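Local coordinates for protein 4-dehydrase (Streptomyces venezuelae, PDB 2PO3) that is a key enzyme of desosamine biosynthesis, probably acting as a pyridoxal phosphate-dependent aminotransferase on a TDP-linked sugar, at residues Thr113-Pro121 / Tyr340-Thr351; Leu277-His288 / Ile300-Thr308. All blocks are in the same frame, centred on the assembly; numbering follows the deposited sequence.

Contact 2 is nested within the loop that contact 1 closes. The two have centres about 25 Å apart and do not touch, their nearest atoms being about 6 Å from each other. Contact 1 lies at 113-117, an edge strand of the mixed seven-stranded sheet within this chain, whereas contact 2 builds two strands of the separate antiparallel sheet 283-285, 299-303 and 358-361. After helix 349-355, which begins in contact 1, the chain returns as strand 358-361 beside contact 2. A bound cofactor-sugar adduct lies about 11 Å from the F116 side chain, and one lies about 9 Å from that of I300, so both contacts join parts of the fold outside the immediate ligand shell.

Contact 1: residues Thr113-Pro121 / Tyr340-Thr351; sequences TPVFADIDP and YRGQPHAPLPHT
With CG opposite its carbonyl carbon (chi1 -57°), F116 turns one edge of its ring toward the face of Y340 in a T-shaped pair, planes at 83°, with F116 CE1 3.8 Å from Y340 CG. H345 lies alongside F116, its CE1 3.8 Å from F116 CD1, completing an aromatic cluster. What fixes the imidazole is the bond from H345 NE2 to Y340 O (2.8 Å); Q343 N reaches the same oxygen from the opposite face.

Polar contacts centre on D118: OD1 takes T351 OG1 at 2.6 Å, and on its syn lone pair T351 N at 2.9 Å, so the carboxylate meets the first turn of helix 349-355, whose end would probably stabilise the negative charge. Water links F116 O to A346 N.

Among the apolar contacts, P121 CG sits over the face of H350 (CH-pi), 3.7 Å from the ring centroid, and L348 CD1 rests on F116 CB at 3.9 Å.

Strand 113-117 is an edge strand of its sheet within this chain: V115 bonds inward to strand 92-96, while residues 340-351 cover its other side. Helix 102-109 closes one end, with H105 bonded to Y340 OH and P104 touching P114, F116 and Y340.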
loop_
_atom_site.group_PDB
_atom_site.type_symbol
_atom_site.label_atom_id
_atom_site.label_comp_id
_atom_site.label_asym_id
_atom_site.label_seq_id
_atom_site.Cartn_x
_atom_site.Cartn_y
_atom_site.Cartn_z
ATOM N N THR A 113 4.623 7.942 18.780
ATOM C CA THR A 113 4.931 9.342 19.068
ATOM C C THR A 113 6.324 9.757 18.659
ATOM O O THR A 113 7.373 9.493 19.329
ATOM C CB THR A 113 4.804 9.603 20.598
ATOM O OG1 THR A 113 3.535 9.215 21.045
ATOM C CG2 THR A 113 5.068 11.065 20.979
ATOM N N PRO A 114 6.346 10.439 17.515
ATOM C CA PRO A 114 7.626 10.887 17.042
ATOM C C PRO A 114 8.243 11.881 18.020
ATOM O O PRO A 114 7.551 12.768 18.534
ATOM C CB PRO A 114 7.323 11.606 15.733
ATOM C CG PRO A 114 5.966 11.132 15.246
ATOM C CD PRO A 114 5.279 10.575 16.474
ATOM N N VAL A 115 9.532 11.732 18.272
ATOM C CA VAL A 115 10.220 12.667 19.143
ATOM C C VAL A 115 11.427 13.229 18.403
ATOM O O VAL A 115 12.402 12.521 18.133
ATOM C CB VAL A 115 10.517 12.191 20.568
ATOM C CG1 VAL A 115 11.333 13.289 21.242
ATOM C CG2 VAL A 115 9.227 11.987 21.379
ATOM N N PHE A 116 11.316 14.506 18.062
ATOM C CA PHE A 116 12.327 15.264 17.293
ATOM C C PHE A 116 13.609 15.763 17.988
ATOM O O PHE A 116 13.600 16.459 19.020
ATOM C CB PHE A 116 11.682 16.402 16.468
ATOM C CG PHE A 116 10.627 15.889 15.528
ATOM C CD1 PHE A 116 9.296 16.313 15.627
ATOM C CD2 PHE A 116 10.986 14.975 14.533
ATOM C CE1 PHE A 116 8.320 15.855 14.733
ATOM C CE2 PHE A 116 10.016 14.495 13.649
ATOM C CZ PHE A 116 8.688 14.930 13.752
ATOM N N ALA A 117 14.749 15.400 17.389
ATOM C CA ALA A 117 16.071 15.822 17.865
ATOM C C ALA A 117 16.841 16.488 16.702
ATOM O O ALA A 117 16.659 16.119 15.538
ATOM C CB ALA A 117 16.836 14.723 18.599
ATOM N N ASP A 118 17.694 17.473 17.000
ATOM C CA ASP A 118 18.473 18.231 16.014
ATOM C C ASP A 118 19.515 17.439 15.219
ATOM O O ASP A 118 19.922 16.344 15.652
ATOM C CB ASP A 118 19.052 19.554 16.603
ATOM C CG ASP A 118 18.964 20.701 15.631
ATOM O OD1 ASP A 118 18.523 20.577 14.486
ATOM O OD2 ASP A 118 19.423 21.825 16.139
ATOM N N ILE A 119 19.935 18.033 14.064
ATOM C CA ILE A 119 20.943 17.444 13.179
ATOM C C ILE A 119 22.336 17.960 13.499
ATOM O O ILE A 119 22.511 18.952 14.189
ATOM C CB ILE A 119 20.708 17.789 11.711
ATOM C CG1 ILE A 119 20.576 19.314 11.533
ATOM C CG2 ILE A 119 19.488 17.038 11.149
ATOM C CD1 ILE A 119 20.641 19.826 10.074
ATOM N N ASP A 120 23.335 17.291 12.964
ATOM C CA ASP A 120 24.681 17.760 13.117
ATOM C C ASP A 120 24.755 18.692 11.903
ATOM O O ASP A 120 24.626 18.252 10.762
ATOM C CB ASP A 120 25.696 16.628 12.934
ATOM C CG ASP A 120 27.123 17.114 12.815
ATOM O OD1 ASP A 120 27.437 18.241 12.514
ATOM O OD2 ASP A 120 28.013 16.203 13.111
ATOM N N PRO A 121 24.926 19.985 12.133
ATOM C CA PRO A 121 24.974 20.917 11.033
ATOM C C PRO A 121 25.981 20.541 9.920
ATOM O O PRO A 121 25.877 20.932 8.755
ATOM C CB PRO A 121 25.318 22.271 11.670
ATOM C CG PRO A 121 25.896 21.982 13.063
ATOM C CD PRO A 121 25.416 20.581 13.413
ATOM N N TYR A 340 2.359 17.993 14.221
ATOM C CA TYR A 340 3.450 18.330 15.169
ATOM C C TYR A 340 3.577 19.790 15.501
ATOM O O TYR A 340 4.044 20.168 16.579
ATOM C CB TYR A 340 4.842 17.735 14.775
ATOM C CG TYR A 340 4.615 16.399 14.146
ATOM C CD1 TYR A 340 4.768 16.219 12.771
ATOM C CD2 TYR A 340 4.153 15.342 14.933
ATOM C CE1 TYR A 340 4.496 14.979 12.192
ATOM C CE2 TYR A 340 3.868 14.102 14.361
ATOM C CZ TYR A 340 4.037 13.924 12.986
ATOM O OH TYR A 340 3.763 12.691 12.432
ATOM N N ARG A 341 3.166 20.562 14.509
ATOM C CA ARG A 341 3.207 21.992 14.527
ATOM C C ARG A 341 2.692 22.588 15.815
ATOM O O ARG A 341 1.570 22.333 16.227
ATOM C CB ARG A 341 2.348 22.491 13.404
ATOM C CG ARG A 341 2.279 23.995 13.438
ATOM C CD ARG A 341 1.641 24.555 12.180
ATOM N NE ARG A 341 2.136 25.892 11.856
ATOM C CZ ARG A 341 3.307 26.164 11.262
ATOM N NH1 ARG A 341 4.173 25.222 10.877
ATOM N NH2 ARG A 341 3.635 27.440 11.036
ATOM N N GLY A 342 3.507 23.404 16.466
ATOM C CA GLY A 342 3.039 24.035 17.685
ATOM C C GLY A 342 3.078 23.220 18.962
ATOM O O GLY A 342 2.686 23.693 20.023
ATOM N N GLN A 343 3.537 21.993 18.859
ATOM C CA GLN A 343 3.631 21.190 20.041
ATOM C C GLN A 343 5.030 21.387 20.595
ATOM O O GLN A 343 5.900 21.932 19.925
ATOM C CB GLN A 343 3.234 19.741 19.772
ATOM C CG GLN A 343 1.757 19.687 19.316
ATOM C CD GLN A 343 1.274 18.264 19.082
ATOM O OE1 GLN A 343 0.057 17.999 19.121
ATOM N NE2 GLN A 343 2.205 17.335 18.849
ATOM N N PRO A 344 5.256 20.989 21.831
ATOM C CA PRO A 344 6.558 21.171 22.439
ATOM C C PRO A 344 7.617 20.303 21.831
ATOM O O PRO A 344 7.498 19.071 21.726
ATOM C CB PRO A 344 6.429 20.774 23.912
ATOM C CG PRO A 344 4.924 20.642 24.171
ATOM C CD PRO A 344 4.189 20.944 22.868
ATOM N N HIS A 345 8.686 20.966 21.466
ATOM C CA HIS A 345 9.769 20.218 20.889
ATOM C C HIS A 345 11.072 20.702 21.455
ATOM O O HIS A 345 11.160 21.868 21.813
ATOM C CB HIS A 345 9.803 20.376 19.331
ATOM C CG HIS A 345 8.564 19.896 18.602
ATOM N ND1 HIS A 345 8.229 18.553 18.516
ATOM C CD2 HIS A 345 7.594 20.605 17.922
ATOM C CE1 HIS A 345 7.071 18.483 17.809
ATOM N NE2 HIS A 345 6.654 19.702 17.436
ATOM N N ALA A 346 12.059 19.807 21.487
ATOM C CA ALA A 346 13.421 20.105 21.916
ATOM C C ALA A 346 13.927 21.237 20.981
ATOM O O ALA A 346 13.284 21.511 19.956
ATOM C CB ALA A 346 14.289 18.845 21.711
ATOM N N PRO A 347 15.044 21.933 21.276
ATOM C CA PRO A 347 15.504 22.992 20.360
ATOM C C PRO A 347 16.050 22.357 19.068
ATOM O O PRO A 347 16.749 21.332 19.111
ATOM C CB PRO A 347 16.648 23.711 21.069
ATOM C CG PRO A 347 17.173 22.714 22.097
ATOM C CD PRO A 347 16.038 21.729 22.373
ATOM N N LEU A 348 15.721 22.969 17.910
ATOM C CA LEU A 348 16.125 22.488 16.568
ATOM C C LEU A 348 16.643 23.612 15.670
ATOM O O LEU A 348 16.129 23.812 14.574
ATOM C CB LEU A 348 14.914 21.761 15.891
ATOM C CG LEU A 348 14.407 20.581 16.752
ATOM C CD1 LEU A 348 13.005 20.115 16.334
ATOM C CD2 LEU A 348 15.349 19.360 16.783
ATOM N N PRO A 349 17.647 24.371 16.158
ATOM C CA PRO A 349 18.154 25.491 15.389
ATOM C C PRO A 349 18.895 25.125 14.103
ATOM O O PRO A 349 18.861 25.875 13.115
ATOM C CB PRO A 349 19.102 26.229 16.361
ATOM C CG PRO A 349 19.601 25.174 17.335
ATOM C CD PRO A 349 18.454 24.175 17.413
ATOM N N HIS A 350 19.591 23.975 14.131
ATOM C CA HIS A 350 20.339 23.522 12.961
ATOM C C HIS A 350 19.378 23.086 11.858
ATOM O O HIS A 350 19.564 23.424 10.698
ATOM C CB HIS A 350 21.349 22.420 13.348
ATOM C CG HIS A 350 22.346 22.970 14.323
ATOM N ND1 HIS A 350 23.140 24.070 13.988
ATOM C CD2 HIS A 350 22.647 22.588 15.597
ATOM C CE1 HIS A 350 23.911 24.316 15.038
ATOM N NE2 HIS A 350 23.644 23.449 16.015
ATOM N N THR A 351 18.341 22.369 12.260
ATOM C CA THR A 351 17.317 21.913 11.382
ATOM C C THR A 351 16.640 23.123 10.774
ATOM O O THR A 351 16.455 23.273 9.569
ATOM C CB THR A 351 16.280 21.158 12.217
ATOM O OG1 THR A 351 16.876 19.941 12.633
ATOM C CG2 THR A 351 14.971 20.927 11.441
HETATM O O HOH W 1 9.356 16.405 19.490
HETATM O O HOH W 2 11.545 17.012 20.981
HETATM O O HOH W 3 16.298 17.349 12.981
HETATM O O HOH W 4 17.896 18.308 19.903
#

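Contact 2: residues Leu277-His288 / Ile300-Thr308; sequences LADLPGVLVADH and IVEIDEATT
L284 and E302 face each other as an antiparallel hydrogen-bonded pair, L284 N donating to E302 O at 2.9 Å and E302 N returning to L284 O at 2.8 Å. The same ladder runs on at both ends: A286 N meets I300 O at 2.7 Å, and D304 N reaches G282 O at 2.7 Å in an almost straight bond (N-H...O 175°). Between these rungs V283 opposes I303 and V285 opposes V301 as non-hydrogen-bonded pairs.

The side chains alternate between the sheet's two faces. On one, V283 and I303 run alongside one another in the same direction, and I303 CD1 touches V283 CG2 at 3.9 Å; V301 and V285 continue this row. On the other, L284 lays CD1 against E302 CB at 3.6 Å, a placing accompanied by a strained, nearly eclipsed chi1 of 13°, while the E302 chain stretches out beyond CG (chi2 179°).

Strand 299-303 is the middle member of a three-stranded antiparallel sheet, with 283-285 on one flank and 358-361 on the other, an arrangement consistent with the small domain of fold-type I aminotransferases.

At the G282 end, a type II beta turn runs from L280 to V283, and helix 305-308 follows directly on the strand. T307 CG2 presses on G282 N at 3.0 Å and T308 CG2 lies near G282 O; G282, with positive phi, has no side chain on the side these methyls occupy. D304 is the N-cap, its OD2 accepting from A306 N on the anti side.

Further out, the carboxylate of E302 is held by a salt bridge to R357, and V301 and I303 bond through their backbones to L359 and R357. Helix 369-394 covers the valine-isoleucine face, where A383 meets V283 and L379 meets L277.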
loop_
_atom_site.group_PDB
_atom_site.type_symbol
_atom_site.label_atom_id
_atom_site.label_comp_id
_atom_site.label_asym_id
_atom_site.label_seq_id
_atom_site.Cartn_x
_atom_site.Cartn_y
_atom_site.Cartn_z
ATOM N N LEU A 277 28.495 26.258 -11.038
ATOM C CA LEU A 277 28.093 27.160 -9.946
ATOM C C LEU A 277 29.265 27.561 -9.084
ATOM O O LEU A 277 29.159 28.066 -7.961
ATOM C CB LEU A 277 26.966 26.517 -9.111
ATOM C CG LEU A 277 25.690 26.330 -9.917
ATOM C CD1 LEU A 277 24.868 25.342 -9.132
ATOM C CD2 LEU A 277 24.952 27.656 -10.104
ATOM N N ALA A 278 30.414 27.301 -9.662
ATOM C CA ALA A 278 31.641 27.624 -9.004
ATOM C C ALA A 278 31.742 29.140 -8.847
ATOM O O ALA A 278 31.250 29.913 -9.704
ATOM C CB ALA A 278 32.769 27.140 -9.895
ATOM N N ASP A 279 32.411 29.525 -7.741
ATOM C CA ASP A 279 32.666 30.914 -7.387
ATOM C C ASP A 279 31.398 31.747 -7.524
ATOM O O ASP A 279 31.277 32.609 -8.388
ATOM C CB ASP A 279 33.866 31.476 -8.210
ATOM C CG ASP A 279 35.112 30.594 -8.256
ATOM O OD1 ASP A 279 35.763 30.321 -7.259
ATOM O OD2 ASP A 279 35.448 30.157 -9.469
ATOM N N LEU A 280 30.441 31.446 -6.654
ATOM C CA LEU A 280 29.144 32.081 -6.598
ATOM C C LEU A 280 28.850 32.188 -5.122
ATOM O O LEU A 280 28.358 31.253 -4.487
ATOM C CB LEU A 280 28.064 31.223 -7.309
ATOM C CG LEU A 280 26.768 31.973 -7.626
ATOM C CD1 LEU A 280 27.113 33.284 -8.300
ATOM C CD2 LEU A 280 25.807 31.169 -8.517
ATOM N N PRO A 281 29.194 33.336 -4.562
ATOM C CA PRO A 281 28.991 33.550 -3.145
ATOM C C PRO A 281 27.531 33.436 -2.782
ATOM O O PRO A 281 26.680 33.922 -3.534
ATOM C CB PRO A 281 29.583 34.918 -2.786
ATOM C CG PRO A 281 30.387 35.353 -3.998
ATOM C CD PRO A 281 29.988 34.447 -5.161
ATOM N N GLY A 282 27.277 32.758 -1.650
ATOM C CA GLY A 282 25.924 32.534 -1.169
ATOM C C GLY A 282 25.166 31.341 -1.776
ATOM O O GLY A 282 24.011 31.083 -1.411
ATOM N N VAL A 283 25.791 30.622 -2.715
ATOM C CA VAL A 283 25.161 29.443 -3.321
ATOM C C VAL A 283 26.145 28.301 -3.173
ATOM O O VAL A 283 27.308 28.391 -3.600
ATOM C CB VAL A 283 24.812 29.562 -4.799
ATOM C CG1 VAL A 283 24.166 28.255 -5.225
ATOM C CG2 VAL A 283 23.881 30.723 -5.115
ATOM N N LEU A 284 25.728 27.230 -2.550
ATOM C CA LEU A 284 26.684 26.152 -2.418
ATOM C C LEU A 284 26.119 24.814 -2.709
ATOM O O LEU A 284 25.058 24.438 -2.195
ATOM C CB LEU A 284 27.338 26.023 -1.055
ATOM C CG LEU A 284 26.626 26.851 -0.026
ATOM C CD1 LEU A 284 26.577 26.028 1.249
ATOM C CD2 LEU A 284 27.434 28.129 0.174
ATOM N N VAL A 285 26.882 24.108 -3.531
ATOM C CA VAL A 285 26.485 22.754 -3.922
ATOM C C VAL A 285 26.777 21.757 -2.777
ATOM O O VAL A 285 27.906 21.636 -2.289
ATOM C CB VAL A 285 27.118 22.381 -5.278
ATOM C CG1 VAL A 285 26.552 21.099 -5.868
ATOM C CG2 VAL A 285 27.002 23.498 -6.315
ATOM N N ALA A 286 25.772 21.038 -2.303
ATOM C CA ALA A 286 26.016 20.124 -1.214
ATOM C C ALA A 286 26.960 18.984 -1.611
ATOM O O ALA A 286 26.695 18.249 -2.562
ATOM C CB ALA A 286 24.678 19.551 -0.822
ATOM N N ASP A 287 28.046 18.833 -0.856
ATOM C CA ASP A 287 29.076 17.822 -1.093
ATOM C C ASP A 287 28.757 16.481 -0.444
ATOM O O ASP A 287 29.347 16.118 0.576
ATOM C CB ASP A 287 30.437 18.326 -0.540
ATOM C CG ASP A 287 31.679 17.948 -1.326
ATOM O OD1 ASP A 287 31.659 17.321 -2.379
ATOM O OD2 ASP A 287 32.792 18.406 -0.770
ATOM N N HIS A 288 27.823 15.740 -1.043
ATOM C CA HIS A 288 27.415 14.442 -0.495
ATOM C C HIS A 288 28.567 13.479 -0.309
ATOM O O HIS A 288 28.574 12.680 0.618
ATOM C CB HIS A 288 26.345 13.769 -1.367
ATOM C CG HIS A 288 25.067 14.550 -1.553
ATOM N ND1 HIS A 288 24.573 15.419 -0.573
ATOM C CD2 HIS A 288 24.178 14.556 -2.607
ATOM C CE1 HIS A 288 23.425 15.929 -1.037
ATOM N NE2 HIS A 288 23.159 15.434 -2.266
ATOM N N ILE A 300 21.572 19.014 -4.386
ATOM C CA ILE A 300 21.125 20.050 -3.473
ATOM C C ILE A 300 22.084 21.218 -3.336
ATOM O O ILE A 300 23.299 21.034 -3.293
ATOM C CB ILE A 300 20.856 19.457 -2.074
ATOM C CG1 ILE A 300 19.362 19.210 -1.865
ATOM C CG2 ILE A 300 21.212 20.495 -1.014
ATOM C CD1 ILE A 300 18.918 17.777 -1.961
ATOM N N VAL A 301 21.530 22.424 -3.271
ATOM C CA VAL A 301 22.323 23.635 -3.080
ATOM C C VAL A 301 21.733 24.366 -1.891
ATOM O O VAL A 301 20.546 24.228 -1.588
ATOM C CB VAL A 301 22.344 24.641 -4.229
ATOM C CG1 VAL A 301 22.794 23.958 -5.497
ATOM C CG2 VAL A 301 20.936 25.166 -4.453
ATOM N N GLU A 302 22.571 25.145 -1.225
ATOM C CA GLU A 302 22.090 25.911 -0.132
ATOM C C GLU A 302 22.219 27.321 -0.624
ATOM O O GLU A 302 23.256 27.689 -1.165
ATOM C CB GLU A 302 22.989 25.777 1.076
ATOM C CG GLU A 302 22.784 24.400 1.686
ATOM C CD GLU A 302 23.675 24.208 2.873
ATOM O OE1 GLU A 302 24.508 23.319 2.971
ATOM O OE2 GLU A 302 23.460 25.114 3.777
ATOM N N ILE A 303 21.148 28.069 -0.427
ATOM C CA ILE A 303 21.042 29.470 -0.775
ATOM C C ILE A 303 21.178 30.313 0.527
ATOM O O ILE A 303 20.314 30.214 1.412
ATOM C CB ILE A 303 19.672 29.769 -1.391
ATOM C CG1 ILE A 303 19.509 29.003 -2.697
ATOM C CG2 ILE A 303 19.547 31.286 -1.647
ATOM C CD1 ILE A 303 20.810 29.062 -3.459
ATOM N N ASP A 304 22.231 31.125 0.664
ATOM C CA ASP A 304 22.430 31.982 1.848
ATOM C C ASP A 304 21.783 33.348 1.607
ATOM O O ASP A 304 22.356 34.192 0.927
ATOM C CB ASP A 304 23.918 32.239 2.133
ATOM C CG ASP A 304 24.197 32.753 3.527
ATOM O OD1 ASP A 304 25.152 32.359 4.160
ATOM O OD2 ASP A 304 23.300 33.598 4.006
ATOM N N GLU A 305 20.585 33.591 2.135
ATOM C CA GLU A 305 19.934 34.866 1.902
ATOM C C GLU A 305 20.737 36.127 2.253
ATOM O O GLU A 305 20.573 37.162 1.631
ATOM C CB GLU A 305 18.510 34.905 2.442
ATOM C CG GLU A 305 17.878 36.307 2.405
ATOM C CD GLU A 305 16.531 36.266 3.077
ATOM O OE1 GLU A 305 16.339 35.898 4.232
ATOM O OE2 GLU A 305 15.571 36.571 2.251
ATOM N N ALA A 306 21.606 36.051 3.244
ATOM C CA ALA A 306 22.373 37.230 3.577
ATOM C C ALA A 306 23.342 37.648 2.472
ATOM O O ALA A 306 23.433 38.818 2.095
ATOM C CB ALA A 306 23.115 36.974 4.872
ATOM N N THR A 307 24.083 36.661 1.981
ATOM C CA THR A 307 25.075 36.815 0.949
ATOM C C THR A 307 24.418 37.204 -0.366
ATOM O O THR A 307 24.812 38.151 -1.021
ATOM C CB THR A 307 25.849 35.470 0.804
ATOM O OG1 THR A 307 26.504 35.090 1.984
ATOM C CG2 THR A 307 26.842 35.479 -0.343
ATOM N N THR A 308 23.386 36.467 -0.767
ATOM C CA THR A 308 22.699 36.724 -2.018
ATOM C C THR A 308 21.651 37.828 -2.002
ATOM O O THR A 308 21.386 38.415 -3.035
ATOM C CB THR A 308 21.981 35.445 -2.480
ATOM O OG1 THR A 308 20.885 35.185 -1.625
ATOM C CG2 THR A 308 22.914 34.249 -2.439
HETATM O O HOH W 5 24.275 17.870 -4.208
#